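Local structure of branched-chain alpha-ketoacid decarboxylase (Lactococcus lactis, 2VBF) at residues V153-T158 with E179-Y184; G81-K86 with N113-E118; H237-F242 with F341-V346. The protein binds thiamine diphosphate and a magnesium ion and probably decarboxylates branched-chain and aromatic alpha-keto acids to aldehydes. All blocks are in the same frame, centred on the assembly; numbering follows the deposited sequence.

Contact 1: residues V153-T158 with E179-Y184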
loop_
_atom_site.group_PDB
_atom_site.type_symbol
_atom_site.label_atom_id
_atom_site.label_comp_id
_atom_site.label_asym_id
_atom_site.label_seq_id
_atom_site.Cartn_x
_atom_site.Cartn_y
_atom_site.Cartn_z
ATOM N N VAL A 153 -7.419 9.387 10.525
ATOM C CA VAL A 153 -7.950 9.313 9.179
ATOM C C VAL A 153 -9.359 8.682 9.135
ATOM O O VAL A 153 -9.831 8.237 8.086
ATOM C CB VAL A 153 -6.954 8.559 8.233
ATOM C CG1 VAL A 153 -5.658 9.346 8.097
ATOM C CG2 VAL A 153 -6.684 7.133 8.734
ATOM N N THR A 154 -10.044 8.674 10.277
ATOM C CA THR A 154 -11.424 8.209 10.324
ATOM C C THR A 154 -12.278 9.129 11.198
ATOM O O THR A 154 -11.808 9.671 12.188
ATOM C CB THR A 154 -11.509 6.757 10.891
ATOM O OG1 THR A 154 -10.788 6.684 12.127
ATOM C CG2 THR A 154 -10.943 5.696 9.895
ATOM N N ALA A 155 -13.532 9.332 10.801
ATOM C CA ALA A 155 -14.468 10.126 11.599
ATOM C C ALA A 155 -14.989 9.339 12.794
ATOM O O ALA A 155 -15.375 9.920 13.818
ATOM C CB ALA A 155 -15.617 10.569 10.753
ATOM N N ALA A 156 -15.047 8.021 12.642
ATOM C CA ALA A 156 -15.498 7.139 13.703
ATOM C C ALA A 156 -14.944 5.747 13.457
ATOM O O ALA A 156 -14.657 5.376 12.315
ATOM C CB ALA A 156 -17.031 7.096 13.740
ATOM N N ARG A 157 -14.811 4.981 14.533
ATOM C CA ARG A 157 -14.269 3.631 14.462
ATOM C C ARG A 157 -14.844 2.765 15.568
ATOM O O ARG A 157 -15.164 3.276 16.646
ATOM C CB ARG A 157 -12.746 3.676 14.552
ATOM C CG ARG A 157 -12.177 4.107 15.889
ATOM C CD ARG A 157 -10.840 4.807 15.716
ATOM N NE ARG A 157 -11.055 6.044 15.000
ATOM C CZ ARG A 157 -11.527 7.166 15.541
ATOM N NH1 ARG A 157 -11.790 7.266 16.842
ATOM N NH2 ARG A 157 -11.713 8.219 14.769
ATOM N N THR A 158 -14.978 1.468 15.302
ATOM C CA THR A 158 -15.525 0.547 16.295
ATOM C C THR A 158 -14.923 -0.851 16.206
ATOM O O THR A 158 -14.634 -1.338 15.111
ATOM C CB THR A 158 -17.077 0.450 16.179
ATOM O OG1 THR A 158 -17.614 -0.361 17.250
ATOM C CG2 THR A 158 -17.500 -0.141 14.838
ATOM N N GLU A 179 -21.032 13.487 8.441
ATOM C CA GLU A 179 -19.808 14.188 8.025
ATOM C C GLU A 179 -19.335 13.820 6.615
ATOM O O GLU A 179 -18.525 14.539 6.046
ATOM C CB GLU A 179 -18.656 13.863 8.984
ATOM C CG GLU A 179 -18.811 14.312 10.425
ATOM C CD GLU A 179 -17.530 14.097 11.230
ATOM O OE1 GLU A 179 -16.465 14.652 10.849
ATOM O OE2 GLU A 179 -17.581 13.367 12.243
ATOM N N ARG A 180 -19.827 12.695 6.091
ATOM C CA ARG A 180 -19.400 12.102 4.817
ATOM C C ARG A 180 -17.889 11.823 4.720
ATOM O O ARG A 180 -17.325 11.789 3.624
ATOM C CB ARG A 180 -19.911 12.922 3.630
ATOM C CG ARG A 180 -21.421 13.142 3.629
ATOM C CD ARG A 180 -22.230 11.862 3.445
ATOM N NE ARG A 180 -23.585 12.062 3.963
ATOM C CZ ARG A 180 -24.655 12.356 3.234
ATOM N NH1 ARG A 180 -24.584 12.446 1.914
ATOM N NH2 ARG A 180 -25.821 12.555 3.847
ATOM N N LYS A 181 -17.276 11.578 5.875
ATOM C CA LYS A 181 -15.876 11.161 5.990
ATOM C C LYS A 181 -15.825 9.642 6.257
ATOM O O LYS A 181 -16.823 9.037 6.660
ATOM C CB LYS A 181 -15.170 11.911 7.123
ATOM C CG LYS A 181 -14.918 13.390 6.889
ATOM C CD LYS A 181 -14.411 14.039 8.183
ATOM C CE LYS A 181 -13.692 15.363 7.911
ATOM N NZ LYS A 181 -14.673 16.447 7.595
ATOM N N PRO A 182 -14.664 9.011 5.993
ATOM C CA PRO A 182 -14.581 7.558 6.180
ATOM C C PRO A 182 -14.769 7.097 7.622
ATOM O O PRO A 182 -14.425 7.802 8.572
ATOM C CB PRO A 182 -13.187 7.185 5.653
ATOM C CG PRO A 182 -12.463 8.448 5.489
ATOM C CD PRO A 182 -13.423 9.580 5.457
ATOM N N VAL A 183 -15.313 5.895 7.757
ATOM C CA VAL A 183 -15.432 5.246 9.045
ATOM C C VAL A 183 -14.916 3.822 8.935
ATOM O O VAL A 183 -14.674 3.311 7.833
ATOM C CB VAL A 183 -16.872 5.267 9.567
ATOM C CG1 VAL A 183 -17.339 6.722 9.703
ATOM C CG2 VAL A 183 -17.797 4.462 8.645
ATOM N N TYR A 184 -14.771 3.193 10.091
ATOM C CA TYR A 184 -13.991 1.961 10.247
ATOM C C TYR A 184 -14.714 1.013 11.206
ATOM O O TYR A 184 -15.085 1.404 12.311
ATOM C CB TYR A 184 -12.620 2.366 10.770
ATOM C CG TYR A 184 -11.637 1.281 11.184
ATOM C CD1 TYR A 184 -10.499 1.030 10.416
ATOM C CD2 TYR A 184 -11.766 0.596 12.389
ATOM C CE1 TYR A 184 -9.548 0.093 10.822
ATOM C CE2 TYR A 184 -10.816 -0.333 12.803
ATOM C CZ TYR A 184 -9.718 -0.591 12.008
ATOM O OH TYR A 184 -8.762 -1.500 12.409
#
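Arg157 and Tyr184 face each other as a parallel bridge pair, their CA atoms 4.5 Å apart, where strand 156-159 runs alongside strand 183-188. These are the two strands of a beta-alpha-beta unit whose crossover is helix 165-179. Going outward along Arg157, CB lies 3.9 Å from Tyr184 CD2, oblique to the ring. CG sits between the backbone N and the carbonyl carbon (chi1 68°), and the bend at chi3 (66°) turns the chain back toward Thr154, in the loop that leads into the strand. The guanidinium thus takes Thr154 OG1 side-on: NE donates at 3.0 Å and NH2 at 3.2 Å, with OG1 almost exactly in the guanidinium plane. NH2 adds a weak bond to Thr154 O. Thr154 OG1 is bonded to His150 O as well, while its CG2 packs 3.8 Å from Tyr184 CB. The backbones join through Ala155 N, which reaches Pro182 O at 2.8 Å in a nearly straight bond (N-H...O 166°), and through Thr158 N to Tyr184 O at 3.0 Å. The Tyr184 N to Ala156 O bond between them is weak. Strand 156-159 is an outermost strand of the parallel sheet within this chain, and strand 183-188 is sandwiched between it and strand 116-122. Thr154 and Pro182 rest on Leu106 of helix 97-111, whereas Ala156 and Thr158 turn to helix 165-179 and touch Arg171.

Contact 2: residues G81-K86 with N113-E118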
loop_
_atom_site.group_PDB
_atom_site.type_symbol
_atom_site.label_atom_id
_atom_site.label_comp_id
_atom_site.label_asym_id
_atom_site.label_seq_id
_atom_site.Cartn_x
_atom_site.Cartn_y
_atom_site.Cartn_z
ATOM N N GLY A 81 -13.224 6.185 -5.403
ATOM C CA GLY A 81 -13.863 6.527 -6.670
ATOM C C GLY A 81 -15.345 6.193 -6.725
ATOM O O GLY A 81 -16.161 6.984 -7.192
ATOM N N TYR A 82 -15.697 5.012 -6.237
ATOM C CA TYR A 82 -17.099 4.604 -6.170
ATOM C C TYR A 82 -17.895 5.579 -5.306
ATOM O O TYR A 82 -19.001 5.976 -5.683
ATOM C CB TYR A 82 -17.170 3.199 -5.600
ATOM C CG TYR A 82 -18.523 2.509 -5.580
ATOM C CD1 TYR A 82 -18.893 1.628 -6.587
ATOM C CD2 TYR A 82 -19.389 2.668 -4.507
ATOM C CE1 TYR A 82 -20.113 0.941 -6.549
ATOM C CE2 TYR A 82 -20.610 1.996 -4.459
ATOM C CZ TYR A 82 -20.969 1.129 -5.481
ATOM O OH TYR A 82 -22.190 0.439 -5.422
ATOM N N ALA A 83 -17.319 5.992 -4.173
ATOM C CA ALA A 83 -17.990 6.925 -3.261
ATOM C C ALA A 83 -18.231 8.276 -3.922
ATOM O O ALA A 83 -19.278 8.892 -3.718
ATOM C CB ALA A 83 -17.191 7.098 -1.968
ATOM N N ARG A 84 -17.262 8.744 -4.707
ATOM C CA ARG A 84 -17.412 10.009 -5.415
ATOM C C ARG A 84 -18.643 10.047 -6.331
ATOM O O ARG A 84 -19.192 11.113 -6.567
ATOM C CB ARG A 84 -16.154 10.350 -6.201
ATOM C CG ARG A 84 -15.029 10.746 -5.277
ATOM C CD ARG A 84 -13.728 10.913 -6.028
ATOM N NE ARG A 84 -12.601 11.202 -5.141
ATOM C CZ ARG A 84 -11.843 12.289 -5.190
ATOM N NH1 ARG A 84 -12.120 13.274 -6.013
ATOM N NH2 ARG A 84 -10.802 12.399 -4.376
ATOM N N THR A 85 -19.047 8.888 -6.840
ATOM C CA THR A 85 -20.143 8.792 -7.787
ATOM C C THR A 85 -21.433 8.240 -7.170
ATOM O O THR A 85 -22.519 8.805 -7.394
ATOM C CB THR A 85 -19.691 7.979 -9.007
ATOM O OG1 THR A 85 -18.765 8.781 -9.753
ATOM C CG2 THR A 85 -20.867 7.616 -9.915
ATOM N N LYS A 86 -21.301 7.164 -6.394
ATOM C CA LYS A 86 -22.433 6.508 -5.709
ATOM C C LYS A 86 -22.857 7.257 -4.447
ATOM O O LYS A 86 -24.008 7.123 -4.003
ATOM C CB LYS A 86 -22.072 5.058 -5.353
ATOM C CG LYS A 86 -23.273 4.102 -5.251
ATOM C CD LYS A 86 -23.668 3.591 -6.638
ATOM C CE LYS A 86 -24.791 2.577 -6.587
ATOM N NZ LYS A 86 -25.215 2.211 -7.953
ATOM N N ASN A 113 -12.640 13.977 1.892
ATOM C CA ASN A 113 -13.973 13.880 2.499
ATOM C C ASN A 113 -14.959 12.993 1.721
ATOM O O ASN A 113 -16.038 13.456 1.317
ATOM C CB ASN A 113 -14.550 15.296 2.710
ATOM C CG ASN A 113 -15.471 15.396 3.918
ATOM O OD1 ASN A 113 -15.182 16.140 4.859
ATOM N ND2 ASN A 113 -16.593 14.678 3.889
ATOM N N LEU A 114 -14.582 11.730 1.515
ATOM C CA LEU A 114 -15.449 10.744 0.851
ATOM C C LEU A 114 -15.987 9.690 1.820
ATOM O O LEU A 114 -15.256 9.185 2.687
ATOM C CB LEU A 114 -14.736 10.040 -0.308
ATOM C CG LEU A 114 -14.453 10.890 -1.548
ATOM C CD1 LEU A 114 -15.674 11.747 -1.939
ATOM C CD2 LEU A 114 -13.212 11.752 -1.362
ATOM N N PRO A 115 -17.296 9.397 1.703
ATOM C CA PRO A 115 -17.994 8.500 2.614
ATOM C C PRO A 115 -17.719 7.032 2.326
ATOM O O PRO A 115 -18.554 6.324 1.745
ATOM C CB PRO A 115 -19.465 8.893 2.427
ATOM C CG PRO A 115 -19.532 9.379 1.048
ATOM C CD PRO A 115 -18.212 10.041 0.747
ATOM N N VAL A 116 -16.546 6.581 2.776
ATOM C CA VAL A 116 -16.114 5.193 2.594
ATOM C C VAL A 116 -16.101 4.465 3.937
ATOM O O VAL A 116 -15.508 4.941 4.909
ATOM C CB VAL A 116 -14.697 5.128 1.963
ATOM C CG1 VAL A 116 -14.217 3.687 1.823
ATOM C CG2 VAL A 116 -14.675 5.857 0.613
ATOM N N VAL A 117 -16.750 3.303 3.978
ATOM C CA VAL A 117 -16.671 2.388 5.116
ATOM C C VAL A 117 -15.606 1.314 4.855
ATOM O O VAL A 117 -15.700 0.571 3.878
ATOM C CB VAL A 117 -18.023 1.656 5.338
ATOM C CG1 VAL A 117 -17.973 0.836 6.613
ATOM C CG2 VAL A 117 -19.178 2.679 5.350
ATOM N N GLU A 118 -14.605 1.224 5.720
ATOM C CA GLU A 118 -13.723 0.065 5.713
ATOM C C GLU A 118 -14.154 -0.912 6.785
ATOM O O GLU A 118 -14.290 -0.540 7.934
ATOM C CB GLU A 118 -12.264 0.437 5.903
ATOM C CG GLU A 118 -11.367 -0.810 5.834
ATOM C CD GLU A 118 -9.887 -0.492 5.797
ATOM O OE1 GLU A 118 -9.512 0.708 5.874
ATOM O OE2 GLU A 118 -9.115 -1.468 5.695
#
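Helix 72-86 brings its last turns past the entry to strand 116-122, and the backbones come closest at Ala83 and Pro115, CA to CA 6.1 Å. This is helix-on-sheet packing in the alpha/beta N-terminal thiamine diphosphate-binding domain, with strand 89-94 following the helix and lying next to strand 116-122 in a parallel sheet. The 113-118 side arrives from helix 97-111, which ends in a Schellman motif: Asn113 takes positive phi and Leu114 N bonds back to Ser109 O. An inverse gamma turn centred on Pro115 then leads into the strand, closed by a weak bond from Val116 N to Leu114 O. Between the segments the contact is van der Waals. Ala83 points its CB toward the turn, where it sits among three side chains, 3.8 Å from Val116 CG2, 4.1 Å from Pro115 CD and 4.2 Å from Leu114 CB. Beside it, Arg84 lies obliquely over Leu114. Its chain is extended from CG to NE and meets both branches of the leucine. Salt bridges from NE to Asp80 and from NH2 to Glu112 fix the charged end. Leu114 CD1 presses against Arg84 CG at 3.5 Å, while Leu114 CD2 lies 3.9 Å from both NE and NH2 of the arginine.

Contact 3: residues H237-F242 with F341-V346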
loop_
_atom_site.group_PDB
_atom_site.type_symbol
_atom_site.label_atom_id
_atom_site.label_comp_id
_atom_site.label_asym_id
_atom_site.label_seq_id
_atom_site.Cartn_x
_atom_site.Cartn_y
_atom_site.Cartn_z
ATOM N N HIS A 237 -15.246 20.763 -3.073
ATOM C CA HIS A 237 -15.310 19.318 -3.011
ATOM C C HIS A 237 -16.359 18.825 -2.028
ATOM O O HIS A 237 -16.875 17.743 -2.211
ATOM C CB HIS A 237 -13.939 18.714 -2.670
ATOM C CG HIS A 237 -13.497 18.969 -1.264
ATOM N ND1 HIS A 237 -13.061 20.204 -0.840
ATOM C CD2 HIS A 237 -13.441 18.155 -0.183
ATOM C CE1 HIS A 237 -12.740 20.137 0.437
ATOM N NE2 HIS A 237 -12.962 18.904 0.863
ATOM N N GLU A 238 -16.675 19.599 -0.994
ATOM C CA GLU A 238 -17.635 19.120 0.008
ATOM C C GLU A 238 -19.054 19.028 -0.571
ATOM O O GLU A 238 -19.886 18.262 -0.077
ATOM C CB GLU A 238 -17.571 19.958 1.291
ATOM C CG GLU A 238 -16.191 19.951 1.945
ATOM C CD GLU A 238 -16.124 20.720 3.258
ATOM O OE1 GLU A 238 -16.939 21.645 3.474
ATOM O OE2 GLU A 238 -15.256 20.375 4.088
ATOM N N VAL A 239 -19.330 19.807 -1.620
ATOM C CA VAL A 239 -20.571 19.633 -2.385
ATOM C C VAL A 239 -20.622 18.206 -2.947
ATOM O O VAL A 239 -21.631 17.509 -2.805
ATOM C CB VAL A 239 -20.703 20.682 -3.514
ATOM C CG1 VAL A 239 -21.892 20.357 -4.420
ATOM C CG2 VAL A 239 -20.843 22.089 -2.909
ATOM N N ILE A 240 -19.503 17.756 -3.503
ATOM C CA ILE A 240 -19.418 16.415 -4.087
ATOM C C ILE A 240 -19.568 15.344 -2.998
ATOM O O ILE A 240 -20.270 14.337 -3.198
ATOM C CB ILE A 240 -18.106 16.226 -4.913
ATOM C CG1 ILE A 240 -18.070 17.211 -6.097
ATOM C CG2 ILE A 240 -17.989 14.781 -5.456
ATOM C CD1 ILE A 240 -16.753 17.291 -6.867
ATOM N N SER A 241 -18.929 15.576 -1.849
ATOM C CA SER A 241 -19.006 14.678 -0.681
ATOM C C SER A 241 -20.443 14.302 -0.300
ATOM O O SER A 241 -20.736 13.147 0.015
ATOM C CB SER A 241 -18.321 15.330 0.515
ATOM O OG SER A 241 -16.977 15.655 0.220
ATOM N N PHE A 242 -21.328 15.295 -0.352
ATOM C CA PHE A 242 -22.727 15.132 0.040
ATOM C C PHE A 242 -23.672 14.848 -1.128
ATOM O O PHE A 242 -24.878 14.746 -0.923
ATOM C CB PHE A 242 -23.199 16.391 0.781
ATOM C CG PHE A 242 -22.958 16.335 2.254
ATOM C CD1 PHE A 242 -23.927 15.844 3.110
ATOM C CD2 PHE A 242 -21.737 16.733 2.789
ATOM C CE1 PHE A 242 -23.695 15.765 4.480
ATOM C CE2 PHE A 242 -21.501 16.657 4.158
ATOM C CZ PHE A 242 -22.478 16.183 4.999
ATOM N N PHE A 341 -24.550 24.714 12.761
ATOM C CA PHE A 341 -25.412 24.541 11.593
ATOM C C PHE A 341 -25.046 23.267 10.842
ATOM O O PHE A 341 -23.912 22.787 10.945
ATOM C CB PHE A 341 -25.264 25.736 10.648
ATOM C CG PHE A 341 -23.979 25.723 9.880
ATOM C CD1 PHE A 341 -23.924 25.189 8.598
ATOM C CD2 PHE A 341 -22.814 26.193 10.462
ATOM C CE1 PHE A 341 -22.731 25.143 7.905
ATOM C CE2 PHE A 341 -21.625 26.153 9.777
ATOM C CZ PHE A 341 -21.583 25.627 8.491
ATOM N N ASP A 342 -25.999 22.742 10.075
ATOM C CA ASP A 342 -25.747 21.625 9.163
ATOM C C ASP A 342 -25.551 22.125 7.729
ATOM O O ASP A 342 -26.446 22.725 7.134
ATOM C CB ASP A 342 -26.896 20.616 9.204
ATOM C CG ASP A 342 -26.622 19.392 8.347
ATOM O OD1 ASP A 342 -25.803 18.542 8.765
ATOM O OD2 ASP A 342 -27.218 19.280 7.260
ATOM N N PHE A 343 -24.368 21.854 7.185
ATOM C CA PHE A 343 -24.002 22.211 5.811
ATOM C C PHE A 343 -25.017 21.728 4.759
ATOM O O PHE A 343 -25.466 22.502 3.913
ATOM C CB PHE A 343 -22.606 21.635 5.536
ATOM C CG PHE A 343 -22.133 21.807 4.129
ATOM C CD1 PHE A 343 -21.664 23.033 3.685
ATOM C CD2 PHE A 343 -22.101 20.725 3.257
ATOM C CE1 PHE A 343 -21.214 23.193 2.385
ATOM C CE2 PHE A 343 -21.646 20.884 1.952
ATOM C CZ PHE A 343 -21.201 22.111 1.522
ATOM N N ARG A 344 -25.361 20.444 4.802
ATOM C CA ARG A 344 -26.310 19.870 3.849
ATOM C C ARG A 344 -27.648 20.604 3.906
ATOM O O ARG A 344 -28.209 20.984 2.868
ATOM C CB ARG A 344 -26.511 18.384 4.151
ATOM C CG ARG A 344 -27.519 17.648 3.273
ATOM C CD ARG A 344 -28.026 16.413 3.996
ATOM N NE ARG A 344 -29.014 15.652 3.236
ATOM C CZ ARG A 344 -29.608 14.542 3.679
ATOM N NH1 ARG A 344 -29.312 14.049 4.881
ATOM N NH2 ARG A 344 -30.498 13.915 2.913
ATOM N N ALA A 345 -28.140 20.799 5.130
ATOM C CA ALA A 345 -29.404 21.507 5.376
ATOM C C ALA A 345 -29.397 22.895 4.747
ATOM O O ALA A 345 -30.339 23.278 4.050
ATOM C CB ALA A 345 -29.678 21.604 6.881
ATOM N N VAL A 346 -28.321 23.639 4.963
ATOM C CA VAL A 346 -28.261 25.005 4.456
ATOM C C VAL A 346 -28.198 25.014 2.927
ATOM O O VAL A 346 -28.961 25.728 2.275
ATOM C CB VAL A 346 -27.111 25.814 5.097
ATOM C CG1 VAL A 346 -27.031 27.198 4.483
ATOM C CG2 VAL A 346 -27.323 25.921 6.608
#
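Helix 237-241, with Phe242 directly after it, meets helix 343-348 of the central domain through Phe242, Phe343 and Arg344, in an aromatic contact between elements almost a hundred residues apart in sequence. Phe343, in the first turn of its helix, does most of the reaching. With CG anti to the backbone N (chi1 175°), its ring extends toward helix 237-241 and brings CE2 to 3.8 Å from Glu238 O and CZ to 4.2 Å from Glu238 CB. Val239 N lies at the ring edge, near its plane, and Val239 CG2 is 4.4 Å from CZ. Phe242 also comes to that edge: its CD2 is 4.0 Å from Phe343 CD2, and the two planes are inclined at 59° with the centroids 5.9 Å apart. The other ortho side of the Phe242 ring belongs to Arg344, whose CB lies 3.8 Å from CD1. From there the arginine chain runs out extended, crossing the phenylalanine at about a right angle. Its NH1 has a long, weak ion pair with Glu204. Two polar groups are satisfied at the margins. Glu238 OE1 accepts from Ile328 N and Asn327 ND2. Asp342 is the N-cap of helix 343-348, its OD2 accepting from Ala345 N at 2.8 Å, a capping bond at the start of the helix that carries Phe343. Around the contact, helix 237-241 follows strand 231-235 of the mixed sheet, and Val239 leans on Val248 of helix 245-255. Ala345 and Val346 pack against Glu214 of helix 212-227. Phe242 also touches Arg180, in the loop between helix 165-179 and strand 183-188.

In the fold
Asn113, in the 113-118 segment of contact 2, bonds to both others: to contact 1 through its side chain, with ND2 2.9 Å from Glu179 O and OD1 2.8 Å from Lys181 NZ, and to contact 3 through its carbonyl, O 2.6 Å from Ser241 OG. Contacts 1 and 2 share one parallel sheet, their centres about 11 Å apart. Contact 3 belongs to the central domain, its centre about 15 Å from that of contact 2 and 16 Å from that of contact 1; contacts 1 and 3 meet where Arg180 CG packs 3.5 Å from Phe242 CZ. Both lie away from the cofactor sites; in contact 2 the Arg84 side chain is about 13 Å from a bound thiamine diphosphate.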